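Local coordinates for histone FOLD protein (Methanopyrus kandleri, PDB 1F1E) that probably binds and packages DNA as an archaeal histone, with two histone folds joined in one chain that assembles with a second copy, at residues 16-21 against 122-127; 28-33 against 138-143; 36-41 against 114-119; 9-14 against 21-26. One frame throughout, in Å; residues are numbered along the deposited sequence. Where two conformers were deposited one is given.

Contact 1. Residues 16-21 against 122-127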
loop_
_atom_site.group_PDB
_atom_site.type_symbol
_atom_site.label_atom_id
_atom_site.label_comp_id
_atom_site.label_asym_id
_atom_site.label_seq_id
_atom_site.Cartn_x
_atom_site.Cartn_y
_atom_site.Cartn_z
ATOM N N GLN A 16 -10.967 -18.163 7.702
ATOM C CA GLN A 16 -10.090 -19.070 7.017
ATOM C C GLN A 16 -8.646 -18.825 7.400
ATOM O O GLN A 16 -7.826 -19.721 7.318
ATOM C CB GLN A 16 -10.121 -18.883 5.490
ATOM C CG GLN A 16 -11.427 -19.327 4.880
ATOM C CD GLN A 16 -11.646 -18.992 3.424
ATOM O OE1 GLN A 16 -12.674 -19.309 2.851
ATOM N NE2 GLN A 16 -10.681 -18.338 2.795
ATOM N N GLY A 17 -8.335 -17.606 7.832
ATOM C CA GLY A 17 -6.967 -17.329 8.196
ATOM C C GLY A 17 -6.705 -17.474 9.675
ATOM O O GLY A 17 -5.551 -17.254 10.070
ATOM N N ILE A 18 -7.679 -17.795 10.529
ATOM C CA ILE A 18 -7.337 -17.815 11.955
ATOM C C ILE A 18 -7.171 -19.218 12.493
ATOM O O ILE A 18 -7.092 -19.428 13.696
ATOM C CB ILE A 18 -8.336 -16.977 12.818
ATOM C CG1 ILE A 18 -9.695 -17.620 12.969
ATOM C CG2 ILE A 18 -8.334 -15.571 12.235
ATOM C CD1 ILE A 18 -10.822 -16.881 13.629
ATOM N N GLY A 19 -7.078 -20.266 11.707
ATOM C CA GLY A 19 -7.050 -21.625 12.173
ATOM C C GLY A 19 -8.218 -21.905 13.087
ATOM O O GLY A 19 -9.372 -21.562 12.845
ATOM N N GLU A 20 -7.849 -22.551 14.192
ATOM C CA GLU A 20 -8.875 -23.008 15.119
ATOM C C GLU A 20 -9.200 -21.964 16.171
ATOM O O GLU A 20 -10.019 -22.131 17.072
ATOM C CB GLU A 20 -8.380 -24.361 15.655
ATOM N N ARG A 21 -8.631 -20.768 16.106
ATOM C CA ARG A 21 -8.973 -19.739 17.076
ATOM C C ARG A 21 -10.417 -19.264 17.090
ATOM O O ARG A 21 -11.068 -19.336 16.067
ATOM C CB ARG A 21 -8.088 -18.504 16.732
ATOM C CG ARG A 21 -6.628 -18.880 16.936
ATOM C CD ARG A 21 -5.727 -17.739 16.459
ATOM N NE ARG A 21 -4.340 -18.213 16.618
ATOM C CZ ARG A 21 -3.749 -19.000 15.718
ATOM N NH1 ARG A 21 -4.329 -19.424 14.581
ATOM N NH2 ARG A 21 -2.503 -19.362 16.000
ATOM N N LYS A 122 -2.757 -12.413 10.067
ATOM C CA LYS A 122 -2.013 -11.443 10.800
ATOM C C LYS A 122 -2.641 -11.186 12.173
ATOM O O LYS A 122 -1.943 -11.069 13.189
ATOM C CB LYS A 122 -1.903 -10.137 9.979
ATOM C CG LYS A 122 -0.893 -9.142 10.616
ATOM C CD LYS A 122 0.519 -9.670 10.534
ATOM C CE LYS A 122 1.608 -8.760 11.043
ATOM N NZ LYS A 122 2.850 -9.602 10.905
ATOM N N ALA A 123 -3.981 -11.076 12.188
ATOM C CA ALA A 123 -4.664 -10.895 13.474
ATOM C C ALA A 123 -4.390 -12.085 14.408
ATOM O O ALA A 123 -4.236 -11.888 15.608
ATOM C CB ALA A 123 -6.159 -10.695 13.205
ATOM N N ALA A 124 -4.362 -13.293 13.856
ATOM C CA ALA A 124 -4.104 -14.518 14.605
ATOM C C ALA A 124 -2.715 -14.424 15.221
ATOM O O ALA A 124 -2.478 -14.766 16.403
ATOM C CB ALA A 124 -4.307 -15.756 13.772
ATOM N N GLU A 125 -1.793 -13.886 14.443
ATOM C CA GLU A 125 -0.436 -13.731 14.928
ATOM C C GLU A 125 -0.389 -12.788 16.120
ATOM O O GLU A 125 0.319 -13.022 17.110
ATOM C CB GLU A 125 0.451 -13.264 13.756
ATOM C CG GLU A 125 1.826 -12.810 14.215
ATOM C CD GLU A 125 2.696 -12.330 13.070
ATOM O OE1 GLU A 125 2.294 -12.142 11.909
ATOM O OE2 GLU A 125 3.884 -12.129 13.412
ATOM N N TYR A 126 -1.168 -11.714 16.083
ATOM C CA TYR A 126 -1.207 -10.814 17.248
ATOM C C TYR A 126 -1.869 -11.462 18.451
ATOM O O TYR A 126 -1.435 -11.252 19.594
ATOM C CB TYR A 126 -1.874 -9.521 16.868
ATOM C CG TYR A 126 -1.029 -8.570 16.023
ATOM C CD1 TYR A 126 0.252 -8.166 16.489
ATOM C CD2 TYR A 126 -1.438 -8.104 14.810
ATOM C CE1 TYR A 126 0.991 -7.303 15.678
ATOM C CE2 TYR A 126 -0.692 -7.234 14.026
ATOM C CZ TYR A 126 0.539 -6.838 14.470
ATOM O OH TYR A 126 1.287 -5.984 13.720
ATOM N N ALA A 127 -2.912 -12.275 18.216
ATOM C CA ALA A 127 -3.482 -12.959 19.370
ATOM C C ALA A 127 -2.479 -13.914 19.988
ATOM O O ALA A 127 -2.378 -14.057 21.209
ATOM C CB ALA A 127 -4.696 -13.716 18.896
#
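Ala124 meets the loop 16-21 through its methyl group, which points into the loop and is touched by Gly17, Ile18 and Arg21. All three contacts are van der Waals ones; no hydrogen bond crosses between the two segments. The largest share belongs to Arg21. Its CD lies 3.6 Å from Ala124 CB, and the guanidinium continues over the methyl, so that Ala124 CB sits over one of its faces with Arg21 NH1 at 3.8 Å. Ile18 adds a looser touch, its CG2 branch 4.3 Å from Ala124 CB, while the rest of this side chain leads away from the helix.

Polar bonds inside the loop fix the arginine. Residues Ile18 to Arg21 form a type II' beta turn, with Gly19 supplying the positive phi, and Arg21 N bonds back to Ile18 O at 3.2 Å. The same oxygen also receives Arg21 NH1 at 2.9 Å, from above the carbonyl plane (69° out of it) and from the face opposite to that used by Arg21 N. CG beside the backbone N (chi1 -64°) and an extended chain to NE carry the guanidinium along the turn, where it meets Ile18 with its edge and Ala124 with a face. A salt bridge to Asp128 adds a second hold on the group.

Around this contact, the loop follows helix 7-15 and leads into strand 22-23, which pairs in parallel with strand 134-135. Val135 of that partner strand touches Arg21, Ala123 and Ala127, filling in beside helix 102-129.

Contact 2. Residues 28-33 against 138-143; sequences KDTIYD and EDVEKA
Thr30 and Val140 carry the apolar part of this contact, their side chains sliding past each other in opposite directions between two helices. The methyl of the threonine does the touching, with Thr30 CG2 at 3.6 Å from Val140 CG1. Ile31 reaches the same valine branch at about a right angle, Ile31 CG2 lying 3.7 Å from Val140 CG1. That branch is thus touched by two methyls of helix 25-51, which come to it from well-separated directions. With CG1 anti to the backbone N (chi1 -172°), Val140 presents this methyl to both partners. The short helical segments run roughly the same way, 34° apart, and approach to 9.1 Å between axes.

The polar part is carried by one water beside the apolar pair. It donates to Thr30 OG1 at 2.6 Å and, with its other hydrogen, to Glu141 OE1, also at 2.6 Å. Thr30 OG1 is bonded in addition to Asp26 O, one turn back on its own helix. Both bonds agree with the rotation of the residue, OG1 beside its own backbone N and CG2 anti to it (chi1 -59°).

Chemically, the contact has an apolar side and a hydrated one, and threonine serves both. The methyls need no polar partner, and no direct hydrogen bond joins the segments. Toward the water, the hydroxyl oxygen and the carboxylate are both acceptors, and the water links them by giving a proton to each.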
loop_
_atom_site.group_PDB
_atom_site.type_symbol
_atom_site.label_atom_id
_atom_site.label_comp_id
_atom_site.label_asym_id
_atom_site.label_seq_id
_atom_site.Cartn_x
_atom_site.Cartn_y
_atom_site.Cartn_z
ATOM N N LYS A 28 -15.352 -9.149 14.830
ATOM C CA LYS A 28 -16.270 -9.165 13.696
ATOM C C LYS A 28 -16.651 -7.734 13.370
ATOM O O LYS A 28 -16.759 -7.344 12.205
ATOM C CB LYS A 28 -17.490 -10.037 14.029
ATOM C CG LYS A 28 -17.157 -11.471 14.317
ATOM C CD LYS A 28 -18.339 -12.302 14.809
ATOM C CE LYS A 28 -17.891 -13.607 15.401
ATOM N NZ LYS A 28 -19.003 -14.517 15.782
ATOM N N ASP A 29 -16.917 -6.885 14.366
ATOM C CA ASP A 29 -17.308 -5.518 14.122
ATOM C C ASP A 29 -16.248 -4.810 13.267
ATOM O O ASP A 29 -16.536 -4.073 12.307
ATOM C CB ASP A 29 -17.417 -4.732 15.394
ATOM C CG ASP A 29 -18.555 -4.823 16.352
ATOM O OD1 ASP A 29 -19.608 -5.289 15.918
ATOM O OD2 ASP A 29 -18.354 -4.436 17.516
ATOM N N THR A 30 -15.015 -5.105 13.680
ATOM C CA THR A 30 -13.921 -4.433 12.927
ATOM C C THR A 30 -13.840 -4.798 11.461
ATOM O O THR A 30 -13.699 -3.964 10.561
ATOM C CB THR A 30 -12.595 -4.719 13.614
ATOM O OG1 THR A 30 -12.687 -4.216 14.973
ATOM C CG2 THR A 30 -11.463 -3.962 12.967
ATOM N N ILE A 31 -13.928 -6.100 11.219
ATOM C CA ILE A 31 -13.848 -6.628 9.844
ATOM C C ILE A 31 -15.081 -6.250 9.049
ATOM O O ILE A 31 -14.973 -6.059 7.846
ATOM C CB ILE A 31 -13.578 -8.136 9.768
ATOM C CG1 ILE A 31 -14.665 -9.012 10.340
ATOM C CG2 ILE A 31 -12.246 -8.539 10.425
ATOM C CD1 ILE A 31 -14.505 -10.516 10.123
ATOM N N TYR A 32 -16.249 -6.096 9.634
ATOM C CA TYR A 32 -17.429 -5.691 8.849
ATOM C C TYR A 32 -17.292 -4.256 8.396
ATOM O O TYR A 32 -17.737 -3.827 7.310
ATOM C CB TYR A 32 -18.631 -5.854 9.765
ATOM C CG TYR A 32 -18.976 -7.281 10.132
ATOM C CD1 TYR A 32 -18.612 -8.402 9.439
ATOM C CD2 TYR A 32 -19.756 -7.569 11.249
ATOM C CE1 TYR A 32 -18.946 -9.693 9.772
ATOM C CE2 TYR A 32 -20.128 -8.800 11.655
ATOM C CZ TYR A 32 -19.698 -9.884 10.900
ATOM O OH TYR A 32 -20.089 -11.112 11.316
ATOM N N ASP A 33 -16.670 -3.469 9.259
ATOM C CA ASP A 33 -16.496 -2.095 8.808
ATOM C C ASP A 33 -15.380 -2.078 7.751
ATOM O O ASP A 33 -15.451 -1.437 6.709
ATOM C CB ASP A 33 -16.155 -1.136 9.964
ATOM C CG ASP A 33 -17.372 -0.638 10.763
ATOM O OD1 ASP A 33 -18.516 -0.832 10.290
ATOM O OD2 ASP A 33 -17.177 -0.135 11.912
ATOM N N GLU A 138 -8.660 -5.734 19.012
ATOM C CA GLU A 138 -7.322 -5.090 18.988
ATOM C C GLU A 138 -6.431 -5.821 18.025
ATOM O O GLU A 138 -5.583 -5.224 17.368
ATOM C CB GLU A 138 -6.593 -5.065 20.345
ATOM N N ASP A 139 -6.546 -7.128 17.878
ATOM C CA ASP A 139 -5.668 -7.847 16.955
ATOM C C ASP A 139 -5.942 -7.496 15.523
ATOM O O ASP A 139 -5.079 -7.384 14.671
ATOM C CB ASP A 139 -5.981 -9.343 17.158
ATOM C CG ASP A 139 -5.693 -9.823 18.573
ATOM O OD1 ASP A 139 -4.710 -9.333 19.169
ATOM O OD2 ASP A 139 -6.513 -10.678 19.009
ATOM N N VAL A 140 -7.246 -7.333 15.234
ATOM C CA VAL A 140 -7.666 -6.944 13.909
ATOM C C VAL A 140 -7.249 -5.524 13.597
ATOM O O VAL A 140 -6.731 -5.250 12.491
ATOM C CB VAL A 140 -9.182 -7.074 13.660
ATOM C CG1 VAL A 140 -9.459 -6.836 12.173
ATOM C CG2 VAL A 140 -9.699 -8.421 14.096
ATOM N N GLU A 141 -7.413 -4.606 14.550
ATOM C CA GLU A 141 -6.982 -3.244 14.350
ATOM C C GLU A 141 -5.489 -3.130 14.048
ATOM O O GLU A 141 -5.064 -2.441 13.112
ATOM C CB GLU A 141 -7.292 -2.416 15.623
ATOM C CG GLU A 141 -8.758 -2.135 15.853
ATOM C CD GLU A 141 -9.108 -1.669 17.243
ATOM O OE1 GLU A 141 -10.297 -1.511 17.506
ATOM O OE2 GLU A 141 -8.199 -1.499 18.105
ATOM N N LYS A 142 -4.709 -3.889 14.798
ATOM C CA LYS A 142 -3.259 -3.873 14.575
ATOM C C LYS A 142 -2.877 -4.487 13.237
ATOM O O LYS A 142 -2.009 -4.003 12.506
ATOM C CB LYS A 142 -2.574 -4.668 15.703
ATOM C CG LYS A 142 -2.396 -4.077 17.076
ATOM C CD LYS A 142 -1.753 -5.162 17.946
ATOM C CE LYS A 142 -1.440 -4.876 19.395
ATOM N NZ LYS A 142 -0.717 -6.036 20.024
ATOM N N ALA A 143 -3.619 -5.589 12.884
ATOM C CA ALA A 143 -3.393 -6.185 11.584
ATOM C C ALA A 143 -3.689 -5.244 10.418
ATOM O O ALA A 143 -2.931 -5.167 9.435
ATOM C CB ALA A 143 -4.203 -7.468 11.448
HETATM O O HOH W 1 -12.221 -1.794 15.784
#

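Contact 3. Residues 36-41 against 114-119; sequences PTMAEY and RATEEL
Met38, present as selenomethionine, leaves its helix with CG anti to the backbone N (chi1 179°) and then bends twice, at chi2 (-88°) and chi3 (-66°), which carries the terminal methyl over to Ala115 and Thr116 of the facing helix. On Thr116 the hydroxyl stands beside its own backbone N, where it bonds to Ile112 O one turn earlier. The methyl of Met38 thus meets a hydroxyl already engaged: Met38 CE lies 3.5 Å from Thr116 OG1, a van der Waals touch in which the two side chains cross obliquely. Met38 CE also rests 4.1 Å from Ala115 CB. Two conformers of Met38 were deposited, so these distances hold for one of them.

Nothing else bridges the segments, whose nearest CA atoms, those of Met38 and Thr116, are 8.9 Å apart. The reach of the Met38 side chain bridges this backbone distance to the short side chains of Ala115 and Thr116. Away from this buried face, Arg114 NH1 bonds Glu117 OE1 at 2.7 Å on the anti side, tilted from the carboxylate plane, within a salt-bridge network of Arg114, Glu117 and Glu118; Arg114 also pairs with Glu121. One turn on from Met38, Tyr41 reaches the second subunit, where its hydroxyl is hydrogen-bonded to Val69 O.

About 2 Å separates the centre of the contact from that of the chain. It joins the long helices 25-51 and 102-129, the median helices of two histone folds, whose crossing is the core of the histone handshake, formed here within a single chain.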
loop_
_atom_site.group_PDB
_atom_site.type_symbol
_atom_site.label_atom_id
_atom_site.label_comp_id
_atom_site.label_asym_id
_atom_site.label_seq_id
_atom_site.Cartn_x
_atom_site.Cartn_y
_atom_site.Cartn_z
ATOM N N PRO A 36 -15.465 -4.098 3.535
ATOM C CA PRO A 36 -16.062 -3.376 2.411
ATOM C C PRO A 36 -15.285 -2.144 2.013
ATOM O O PRO A 36 -15.223 -1.801 0.840
ATOM C CB PRO A 36 -17.475 -3.043 2.966
ATOM C CG PRO A 36 -17.708 -4.064 4.008
ATOM C CD PRO A 36 -16.386 -4.233 4.692
ATOM N N THR A 37 -14.700 -1.417 2.951
ATOM C CA THR A 37 -13.880 -0.251 2.631
ATOM C C THR A 37 -12.630 -0.647 1.869
ATOM O O THR A 37 -12.266 -0.005 0.890
ATOM C CB THR A 37 -13.494 0.450 3.954
ATOM O OG1 THR A 37 -14.659 1.051 4.508
ATOM C CG2 THR A 37 -12.497 1.554 3.746
HETATM N N MSE A 38 -11.994 -1.781 2.312
HETATM C CA MSE A 38 -10.859 -2.325 1.580
HETATM C C MSE A 38 -11.248 -2.753 0.183
HETATM O O MSE A 38 -10.529 -2.479 -0.762
HETATM C CB MSE A 38 -10.229 -3.480 2.349
HETATM C CG MSE A 38 -9.079 -4.102 1.647
HETATM SE SE MSE A 38 -9.495 -5.439 0.498
HETATM C CE MSE A 38 -10.108 -6.713 1.573
ATOM N N ALA A 39 -12.363 -3.422 0.032
ATOM C CA ALA A 39 -12.801 -3.848 -1.287
ATOM C C ALA A 39 -12.988 -2.656 -2.197
ATOM O O ALA A 39 -12.626 -2.686 -3.386
ATOM C CB ALA A 39 -14.065 -4.690 -1.206
ATOM N N GLU A 40 -13.575 -1.568 -1.668
ATOM C CA GLU A 40 -13.781 -0.368 -2.463
ATOM C C GLU A 40 -12.466 0.286 -2.828
ATOM O O GLU A 40 -12.291 0.740 -3.962
ATOM C CB GLU A 40 -14.732 0.557 -1.687
ATOM C CG GLU A 40 -14.998 1.842 -2.407
ATOM C CD GLU A 40 -16.223 2.589 -1.937
ATOM O OE1 GLU A 40 -16.818 2.181 -0.961
ATOM O OE2 GLU A 40 -16.555 3.546 -2.613
ATOM N N TYR A 41 -11.551 0.354 -1.892
ATOM C CA TYR A 41 -10.244 0.886 -2.106
ATOM C C TYR A 41 -9.535 0.136 -3.239
ATOM O O TYR A 41 -8.934 0.694 -4.128
ATOM C CB TYR A 41 -9.453 0.822 -0.781
ATOM C CG TYR A 41 -7.962 0.904 -1.018
ATOM C CD1 TYR A 41 -7.252 2.060 -1.252
ATOM C CD2 TYR A 41 -7.220 -0.254 -0.970
ATOM C CE1 TYR A 41 -5.897 2.016 -1.448
ATOM C CE2 TYR A 41 -5.850 -0.324 -1.172
ATOM C CZ TYR A 41 -5.195 0.860 -1.410
ATOM O OH TYR A 41 -3.822 0.818 -1.611
ATOM N N ARG A 114 -8.415 -13.128 -0.605
ATOM C CA ARG A 114 -7.129 -13.510 -0.067
ATOM C C ARG A 114 -6.628 -12.440 0.890
ATOM O O ARG A 114 -6.062 -12.736 1.942
ATOM C CB ARG A 114 -6.113 -13.735 -1.155
ATOM C CG ARG A 114 -4.705 -14.002 -0.678
ATOM C CD ARG A 114 -4.572 -15.269 0.181
ATOM N NE ARG A 114 -3.281 -15.264 0.778
ATOM C CZ ARG A 114 -2.867 -15.696 1.953
ATOM N NH1 ARG A 114 -3.713 -16.266 2.777
ATOM N NH2 ARG A 114 -1.599 -15.547 2.286
ATOM N N ALA A 115 -6.848 -11.148 0.591
ATOM C CA ALA A 115 -6.425 -10.077 1.464
ATOM C C ALA A 115 -7.136 -10.168 2.804
ATOM O O ALA A 115 -6.537 -9.971 3.864
ATOM C CB ALA A 115 -6.641 -8.738 0.835
ATOM N N THR A 116 -8.396 -10.550 2.786
ATOM C CA THR A 116 -9.161 -10.721 4.018
ATOM C C THR A 116 -8.641 -11.921 4.848
ATOM O O THR A 116 -8.457 -11.750 6.042
ATOM C CB THR A 116 -10.638 -10.887 3.662
ATOM O OG1 THR A 116 -11.117 -9.732 3.013
ATOM C CG2 THR A 116 -11.511 -11.016 4.901
ATOM N N GLU A 117 -8.388 -13.034 4.177
ATOM C CA GLU A 117 -7.805 -14.189 4.822
ATOM C C GLU A 117 -6.449 -13.866 5.410
ATOM O O GLU A 117 -6.115 -14.216 6.527
ATOM C CB GLU A 117 -7.697 -15.295 3.767
ATOM C CG GLU A 117 -7.144 -16.606 4.311
ATOM C CD GLU A 117 -7.025 -17.578 3.144
ATOM O OE1 GLU A 117 -6.132 -17.431 2.299
ATOM O OE2 GLU A 117 -7.889 -18.459 3.154
ATOM N N GLU A 118 -5.637 -13.138 4.660
ATOM C CA GLU A 118 -4.328 -12.712 5.132
ATOM C C GLU A 118 -4.410 -11.792 6.353
ATOM O O GLU A 118 -3.620 -11.883 7.302
ATOM C CB GLU A 118 -3.574 -12.026 4.024
ATOM C CG GLU A 118 -2.111 -11.883 4.232
ATOM C CD GLU A 118 -1.587 -11.337 2.888
ATOM O OE1 GLU A 118 -0.751 -11.964 2.229
ATOM O OE2 GLU A 118 -2.083 -10.245 2.548
ATOM N N LEU A 119 -5.436 -10.968 6.318
ATOM C CA LEU A 119 -5.683 -10.170 7.537
ATOM C C LEU A 119 -5.992 -11.036 8.738
ATOM O O LEU A 119 -5.535 -10.734 9.851
ATOM C CB LEU A 119 -6.815 -9.210 7.241
ATOM C CG LEU A 119 -7.010 -8.049 8.200
ATOM C CD1 LEU A 119 -5.841 -7.044 8.051
ATOM C CD2 LEU A 119 -8.391 -7.462 8.040
#

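Contact 4. Residues 9-14 against 21-26; sequences AIERIF and RRLSQD
The first helix of a histone fold packs here on the connection that leads into the long median helix: Glu11 and Phe14 of helix 7-15 straddle Leu23 of the short strand 22-23. Both methyls of the leucine are used, one for each partner. Leu23 CD1 lies 3.7 Å from Phe14 CE1 and meets the ring obliquely, while Leu23 CD2 lies 4.0 Å from Glu11 CG, against the aliphatic part of the glutamate. With CG anti to the backbone N, Phe14 (chi1 -176°) sends its ring from the helix toward the leucine; the same setting in Leu23 (chi1 -171°) lifts the two methyls off the strand toward the helix.

No hydrogen bond crosses the contact. The carboxylate of Glu11 finds its partner in Arg15, one turn along, through a salt bridge, so its CG can pack on the leucine while its charged end is paired. Phe14 also touches Ile31 and Ala123 of helix 102-129, and Leu23 touches Val135 and Lys28.

Beyond the strand, Ser24 occupies the N-cap of helix 25-51, and backbone bonds join Arg22 and Ser24 to Val135. A short helix, a loop whose strand pairs in parallel with that of the other fold, and then a long helix make up the first half of the histone fold.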
loop_
_atom_site.group_PDB
_atom_site.type_symbol
_atom_site.label_atom_id
_atom_site.label_comp_id
_atom_site.label_asym_id
_atom_site.label_seq_id
_atom_site.Cartn_x
_atom_site.Cartn_y
_atom_site.Cartn_z
ATOM N N ALA A 9 -20.242 -13.969 4.863
ATOM C CA ALA A 9 -19.129 -14.334 3.943
ATOM C C ALA A 9 -17.831 -13.653 4.379
ATOM O O ALA A 9 -16.801 -14.343 4.422
ATOM C CB ALA A 9 -19.438 -14.044 2.490
ATOM N N ILE A 10 -17.872 -12.364 4.727
ATOM C CA ILE A 10 -16.707 -11.684 5.315
ATOM C C ILE A 10 -16.138 -12.469 6.483
ATOM O O ILE A 10 -14.938 -12.736 6.554
ATOM C CB ILE A 10 -17.031 -10.257 5.724
ATOM C CG1 ILE A 10 -17.429 -9.396 4.491
ATOM C CG2 ILE A 10 -15.895 -9.635 6.500
ATOM C CD1 ILE A 10 -17.954 -8.043 4.935
ATOM N N GLU A 11 -17.029 -12.855 7.405
ATOM C CA GLU A 11 -16.550 -13.635 8.512
ATOM C C GLU A 11 -15.945 -14.976 8.144
ATOM O O GLU A 11 -14.922 -15.237 8.706
ATOM C CB GLU A 11 -17.759 -13.907 9.454
ATOM C CG GLU A 11 -17.266 -14.570 10.720
ATOM C CD GLU A 11 -18.345 -14.902 11.704
ATOM O OE1 GLU A 11 -19.507 -14.452 11.508
ATOM O OE2 GLU A 11 -18.001 -15.634 12.654
ATOM N N ARG A 12 -16.615 -15.746 7.257
ATOM C CA ARG A 12 -16.025 -17.049 6.936
ATOM C C ARG A 12 -14.620 -16.895 6.323
ATOM O O ARG A 12 -13.710 -17.662 6.587
ATOM C CB ARG A 12 -16.904 -17.911 6.028
ATOM C CG ARG A 12 -18.196 -18.393 6.719
ATOM C CD ARG A 12 -18.905 -19.367 5.766
ATOM N NE ARG A 12 -19.423 -18.611 4.618
ATOM C CZ ARG A 12 -20.599 -18.013 4.543
ATOM N NH1 ARG A 12 -21.488 -18.032 5.534
ATOM N NH2 ARG A 12 -20.937 -17.375 3.453
ATOM N N ILE A 13 -14.521 -15.862 5.461
ATOM C CA ILE A 13 -13.293 -15.703 4.711
ATOM C C ILE A 13 -12.204 -15.300 5.692
ATOM O O ILE A 13 -11.098 -15.805 5.676
ATOM C CB ILE A 13 -13.481 -14.762 3.551
ATOM C CG1 ILE A 13 -14.412 -15.355 2.490
ATOM C CG2 ILE A 13 -12.175 -14.355 2.924
ATOM C CD1 ILE A 13 -15.009 -14.291 1.564
ATOM N N PHE A 14 -12.497 -14.314 6.533
ATOM C CA PHE A 14 -11.490 -13.912 7.536
ATOM C C PHE A 14 -11.094 -15.093 8.402
ATOM O O PHE A 14 -9.924 -15.316 8.713
ATOM C CB PHE A 14 -12.102 -12.810 8.380
ATOM C CG PHE A 14 -11.174 -12.221 9.394
ATOM C CD1 PHE A 14 -11.166 -12.646 10.688
ATOM C CD2 PHE A 14 -10.275 -11.223 9.018
ATOM C CE1 PHE A 14 -10.320 -12.107 11.646
ATOM C CE2 PHE A 14 -9.419 -10.713 9.943
ATOM C CZ PHE A 14 -9.437 -11.143 11.250
ATOM N N ARG A 21 -8.631 -20.768 16.106
ATOM C CA ARG A 21 -8.973 -19.739 17.076
ATOM C C ARG A 21 -10.417 -19.264 17.090
ATOM O O ARG A 21 -11.068 -19.336 16.067
ATOM C CB ARG A 21 -8.088 -18.504 16.732
ATOM C CG ARG A 21 -6.628 -18.880 16.936
ATOM C CD ARG A 21 -5.727 -17.739 16.459
ATOM N NE ARG A 21 -4.340 -18.213 16.618
ATOM C CZ ARG A 21 -3.749 -19.000 15.718
ATOM N NH1 ARG A 21 -4.329 -19.424 14.581
ATOM N NH2 ARG A 21 -2.503 -19.362 16.000
ATOM N N ARG A 22 -10.916 -18.748 18.211
ATOM C CA ARG A 22 -12.221 -18.103 18.344
ATOM C C ARG A 22 -12.163 -16.670 17.804
ATOM O O ARG A 22 -11.051 -16.102 17.703
ATOM C CB ARG A 22 -12.674 -18.135 19.800
ATOM N N LEU A 23 -13.320 -16.124 17.477
ATOM C CA LEU A 23 -13.393 -14.761 16.943
ATOM C C LEU A 23 -14.372 -13.967 17.780
ATOM O O LEU A 23 -15.559 -14.362 17.897
ATOM C CB LEU A 23 -13.815 -14.839 15.485
ATOM C CG LEU A 23 -13.750 -13.541 14.660
ATOM C CD1 LEU A 23 -12.311 -12.985 14.621
ATOM C CD2 LEU A 23 -14.305 -13.798 13.286
ATOM N N SER A 24 -13.903 -12.897 18.422
ATOM C CA SER A 24 -14.841 -12.120 19.244
ATOM C C SER A 24 -15.762 -11.235 18.388
ATOM O O SER A 24 -15.544 -10.950 17.207
ATOM C CB SER A 24 -14.056 -11.236 20.207
ATOM O OG SER A 24 -13.342 -10.232 19.557
ATOM N N GLN A 25 -16.830 -10.745 19.039
ATOM C CA GLN A 25 -17.726 -9.832 18.360
ATOM C C GLN A 25 -16.990 -8.552 17.972
ATOM O O GLN A 25 -17.276 -8.022 16.918
ATOM C CB GLN A 25 -18.842 -9.558 19.391
ATOM C CG GLN A 25 -20.168 -9.139 18.837
ATOM C CD GLN A 25 -20.577 -10.044 17.684
ATOM O OE1 GLN A 25 -21.048 -11.172 17.906
ATOM N NE2 GLN A 25 -20.386 -9.530 16.481
ATOM N N ASP A 26 -16.092 -8.004 18.798
ATOM C CA ASP A 26 -15.470 -6.713 18.416
ATOM C C ASP A 26 -14.553 -6.880 17.205
ATOM O O ASP A 26 -14.339 -5.973 16.403
ATOM C CB ASP A 26 -14.753 -6.035 19.553
ATOM C CG ASP A 26 -13.677 -6.696 20.333
ATOM O OD1 ASP A 26 -13.283 -7.857 20.076
ATOM O OD2 ASP A 26 -13.254 -5.994 21.277
#

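Overall arrangement
From the N terminus, contact 4 closes first, folding helix 7-15 onto strand 22-23 with only a short loop between. Contacts 2 and 3 open later in series with it, both from helix 25-51. Contact 1 starts after the first segment of contact 4, shares Arg21 with its second, and closes on helix 102-129, so these two cross. Contact 1 also crosses contact 2, which ends on helix 137-147. Contact 3 is nested inside the loops of both. Contacts 1, 2 and 4 lie on one side of the chain's centre; contacts 1 and 4 border the paired strands 22-23 and 134-135, whereas contact 3 lies close to that centre. Contacts 1, 2 and 3 tie the first histone fold to the second.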